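Side-chain contact in flavin prenyltransferase PAD1, mitochondrial (Aspergillus niger, PDB 6QLG), which probably links a dimethylallyl group to the N5 and C6 atoms of reduced FMN, making the prenylated flavin cofactor used by ferulic acid decarboxylase: residues 55-60 against 86-91. Numbering follows the deposited sequence.
Sequences LGIKVL and TDYHPS
One face of the Tyr-88 ring lies against Ile-57, whose two branches sit on it side by side. Over the hydroxyl half, Ile-57 CG2 is 3.8 Å from Tyr-88 CZ. Its line to the ring centroid leans 21° from the normal, a CH-pi contact displaced toward the rim. Ile-57 CD1 takes the other half, 3.9 Å from Tyr-88 CG. In the second ring, that of His-89, Pro-90 CD lies over one face.

The CB of Ile-57 points to the loop; chi1 sets CG2 anti to the backbone N and CG1 beside it, and the extended chi2 (160°) carries CD1 along to the CG end of the tyrosine. At the CB end of that ring, Ile-57 CD1 also meets Thr-86 CG2, 4.1 Å away.

Thr-86, just past helix 76-85, engages its other branch in polar bonds: Thr-86 OG1 accepts from Tyr-88 N at 2.9 Å, an ST turn, and is also hydrogen-bonded to the carbonyl of Ile-82. His-89 N-caps helix 90-95, its ND1 accepting from Ser-91 N, straight at the hydrogen (171°) but tilted from the ring plane; Ser-91 OG also bonds ND1.

No hydrogen bond or charge pair crosses between the segments. Helix 53-65 and this connection of the flavoprotein fold therefore join through apolar contact, while the ST turn ties down the backbone carrying Tyr-88 and the cap starts helix 90-95.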
ATOM      1  N   LEU B  55     -13.300  12.902 -33.268  1.00 23.76           N
ATOM      2  CA  LEU B  55     -11.893  12.657 -32.958  1.00 24.63           C
ATOM      3  C   LEU B  55     -11.402  11.374 -33.616  1.00 21.95           C
ATOM      4  O   LEU B  55     -10.312  11.344 -34.202  1.00 23.97           O
ATOM      5  CB  LEU B  55     -11.686  12.595 -31.443  1.00 23.50           C
ATOM      6  CG  LEU B  55     -12.009  13.850 -30.629  1.00 22.85           C
ATOM      7  CD1 LEU B  55     -11.859  13.574 -29.140  1.00 23.98           C
ATOM      8  CD2 LEU B  55     -11.125  15.010 -31.051  1.00 26.07           C
ATOM      9  N   GLY B  56     -12.195  10.303 -33.539  1.00 21.45           N
ATOM     10  CA  GLY B  56     -11.792   9.055 -34.165  1.00 23.63           C
ATOM     11  C   GLY B  56     -11.842   9.118 -35.680  1.00 24.30           C
ATOM     12  O   GLY B  56     -10.988   8.544 -36.364  1.00 21.04           O
ATOM     13  N   ILE B  57     -12.842   9.812 -36.227  1.00 21.22           N
ATOM     14  CA  ILE B  57     -12.935   9.963 -37.677  1.00 25.19           C
ATOM     15  C   ILE B  57     -11.711  10.692 -38.215  1.00 24.61           C
ATOM     16  O   ILE B  57     -11.120  10.287 -39.225  1.00 24.22           O
ATOM     17  CB  ILE B  57     -14.242  10.685 -38.057  1.00 27.81           C
ATOM     18  CG1 ILE B  57     -15.448   9.775 -37.810  1.00 24.90           C
ATOM     19  CG2 ILE B  57     -14.206  11.134 -39.511  1.00 27.05           C
ATOM     20  CD1 ILE B  57     -16.762  10.520 -37.694  1.00 26.25           C
ATOM     21  N   LYS B  58     -11.296  11.766 -37.541  1.00 22.25           N
ATOM     22  CA  LYS B  58     -10.147  12.528 -38.020  1.00 23.95           C
ATOM     23  C   LYS B  58      -8.839  11.775 -37.816  1.00 29.03           C
ATOM     24  O   LYS B  58      -7.875  12.005 -38.555  1.00 25.23           O
ATOM     25  CB  LYS B  58     -10.099  13.890 -37.332  1.00 26.68           C
ATOM     26  CG  LYS B  58     -11.239  14.808 -37.741  1.00 30.54           C
ATOM     27  CD  LYS B  58     -10.827  16.265 -37.681  1.00 38.81           C
ATOM     28  CE  LYS B  58     -11.483  17.068 -38.790  1.00 41.98           C
ATOM     29  NZ  LYS B  58     -10.473  17.817 -39.586  1.00 49.93           N
ATOM     30  N   VAL B  59      -8.780  10.874 -36.831  1.00 21.87           N
ATOM     31  CA  VAL B  59      -7.595  10.035 -36.682  1.00 22.31           C
ATOM     32  C   VAL B  59      -7.465   9.090 -37.871  1.00 24.92           C
ATOM     33  O   VAL B  59      -6.372   8.905 -38.420  1.00 23.97           O
ATOM     34  CB  VAL B  59      -7.639   9.272 -35.345  1.00 24.94           C
ATOM     35  CG1 VAL B  59      -6.693   8.082 -35.379  1.00 19.94           C
ATOM     36  CG2 VAL B  59      -7.281  10.201 -34.188  1.00 21.46           C
ATOM     37  N   LEU B  60      -8.579   8.484 -38.295  1.00 21.80           N
ATOM     38  CA  LEU B  60      -8.546   7.588 -39.447  1.00 27.44           C
ATOM     39  C   LEU B  60      -8.110   8.326 -40.708  1.00 26.51           C
ATOM     40  O   LEU B  60      -7.332   7.796 -41.510  1.00 28.44           O
ATOM     41  CB  LEU B  60      -9.919   6.946 -39.651  1.00 27.77           C
ATOM     42  CG  LEU B  60     -10.330   5.838 -38.680  1.00 27.42           C
ATOM     43  CD1 LEU B  60     -11.811   5.522 -38.830  1.00 25.20           C
ATOM     44  CD2 LEU B  60      -9.491   4.593 -38.900  1.00 24.42           C
ATOM     45  N   THR B  86     -22.315  13.499 -35.742  1.00 28.78           N
ATOM     46  CA  THR B  86     -21.644  13.820 -36.988  1.00 29.88           C
ATOM     47  C   THR B  86     -22.611  13.648 -38.148  1.00 32.62           C
ATOM     48  O   THR B  86     -23.716  13.119 -37.998  1.00 30.52           O
ATOM     49  CB  THR B  86     -20.408  12.933 -37.202  1.00 31.28           C
ATOM     50  OG1 THR B  86     -20.813  11.683 -37.774  1.00 27.90           O
ATOM     51  CG2 THR B  86     -19.696  12.667 -35.878  1.00 28.07           C
ATOM     52  N   ASP B  87     -22.181  14.110 -39.318  1.00 31.96           N
ATOM     53  CA  ASP B  87     -22.891  13.850 -40.561  1.00 38.87           C
ATOM     54  C   ASP B  87     -22.466  12.539 -41.201  1.00 42.16           C
ATOM     55  O   ASP B  87     -22.955  12.201 -42.284  1.00 37.39           O
ATOM     56  CB  ASP B  87     -22.677  15.006 -41.542  1.00 41.45           C
ATOM     57  CG  ASP B  87     -23.183  16.325 -40.998  1.00 47.22           C
ATOM     58  OD1 ASP B  87     -24.353  16.377 -40.564  1.00 43.43           O
ATOM     59  OD2 ASP B  87     -22.408  17.305 -40.996  1.00 51.82           O
ATOM     60  N   TYR B  88     -21.567  11.800 -40.557  1.00 36.24           N
ATOM     61  CA  TYR B  88     -21.139  10.507 -41.057  1.00 31.76           C
ATOM     62  C   TYR B  88     -22.115   9.418 -40.631  1.00 35.62           C
ATOM     63  O   TYR B  88     -22.729   9.484 -39.562  1.00 33.02           O
ATOM     64  CB  TYR B  88     -19.743  10.155 -40.535  1.00 31.24           C
ATOM     65  CG  TYR B  88     -18.611  10.963 -41.130  1.00 26.73           C
ATOM     66  CD1 TYR B  88     -18.428  12.297 -40.792  1.00 30.59           C
ATOM     67  CD2 TYR B  88     -17.712  10.381 -42.014  1.00 25.36           C
ATOM     68  CE1 TYR B  88     -17.388  13.034 -41.329  1.00 28.38           C
ATOM     69  CE2 TYR B  88     -16.669  11.109 -42.556  1.00 29.08           C
ATOM     70  CZ  TYR B  88     -16.512  12.435 -42.209  1.00 29.11           C
ATOM     71  OH  TYR B  88     -15.475  13.163 -42.745  1.00 35.98           O
ATOM     72  N   HIS B  89     -22.255   8.436 -41.473  1.00 32.15           N
ATOM     73  CA  HIS B  89     -22.844   7.156 -41.134  1.00 35.51           C
ATOM     74  C   HIS B  89     -21.732   6.149 -40.871  1.00 28.59           C
ATOM     75  O   HIS B  89     -20.645   6.265 -41.447  1.00 29.77           O
ATOM     76  CB  HIS B  89     -23.746   6.656 -42.268  1.00 33.99           C
ATOM     77  CG  HIS B  89     -24.571   5.459 -41.906  1.00 41.92           C
ATOM     78  ND1 HIS B  89     -24.133   4.166 -42.098  1.00 44.72           N
ATOM     79  CD2 HIS B  89     -25.804   5.359 -41.353  1.00 38.34           C
ATOM     80  CE1 HIS B  89     -25.062   3.322 -41.687  1.00 41.87           C
ATOM     81  NE2 HIS B  89     -26.086   4.020 -41.229  1.00 42.81           N
ATOM     82  N   PRO B  90     -21.940   5.171 -39.985  1.00 31.39           N
ATOM     83  CA  PRO B  90     -20.876   4.187 -39.723  1.00 31.94           C
ATOM     84  C   PRO B  90     -20.289   3.554 -40.976  1.00 31.54           C
ATOM     85  O   PRO B  90     -19.088   3.251 -40.998  1.00 27.55           O
ATOM     86  CB  PRO B  90     -21.580   3.154 -38.837  1.00 33.40           C
ATOM     87  CG  PRO B  90     -22.580   3.961 -38.080  1.00 30.82           C
ATOM     88  CD  PRO B  90     -23.051   5.048 -39.023  1.00 32.80           C
ATOM     89  N   SER B  91     -21.088   3.357 -42.030  1.00 30.46           N
ATOM     90  CA  SER B  91     -20.531   2.841 -43.277  1.00 30.75           C
ATOM     91  C   SER B  91     -19.543   3.823 -43.895  1.00 24.47           C
ATOM     92  O   SER B  91     -18.553   3.403 -44.504  1.00 28.20           O
ATOM     93  CB  SER B  91     -21.652   2.518 -44.268  1.00 29.09           C
ATOM     94  OG  SER B  91     -22.472   3.649 -44.499  1.00 32.42           O
TER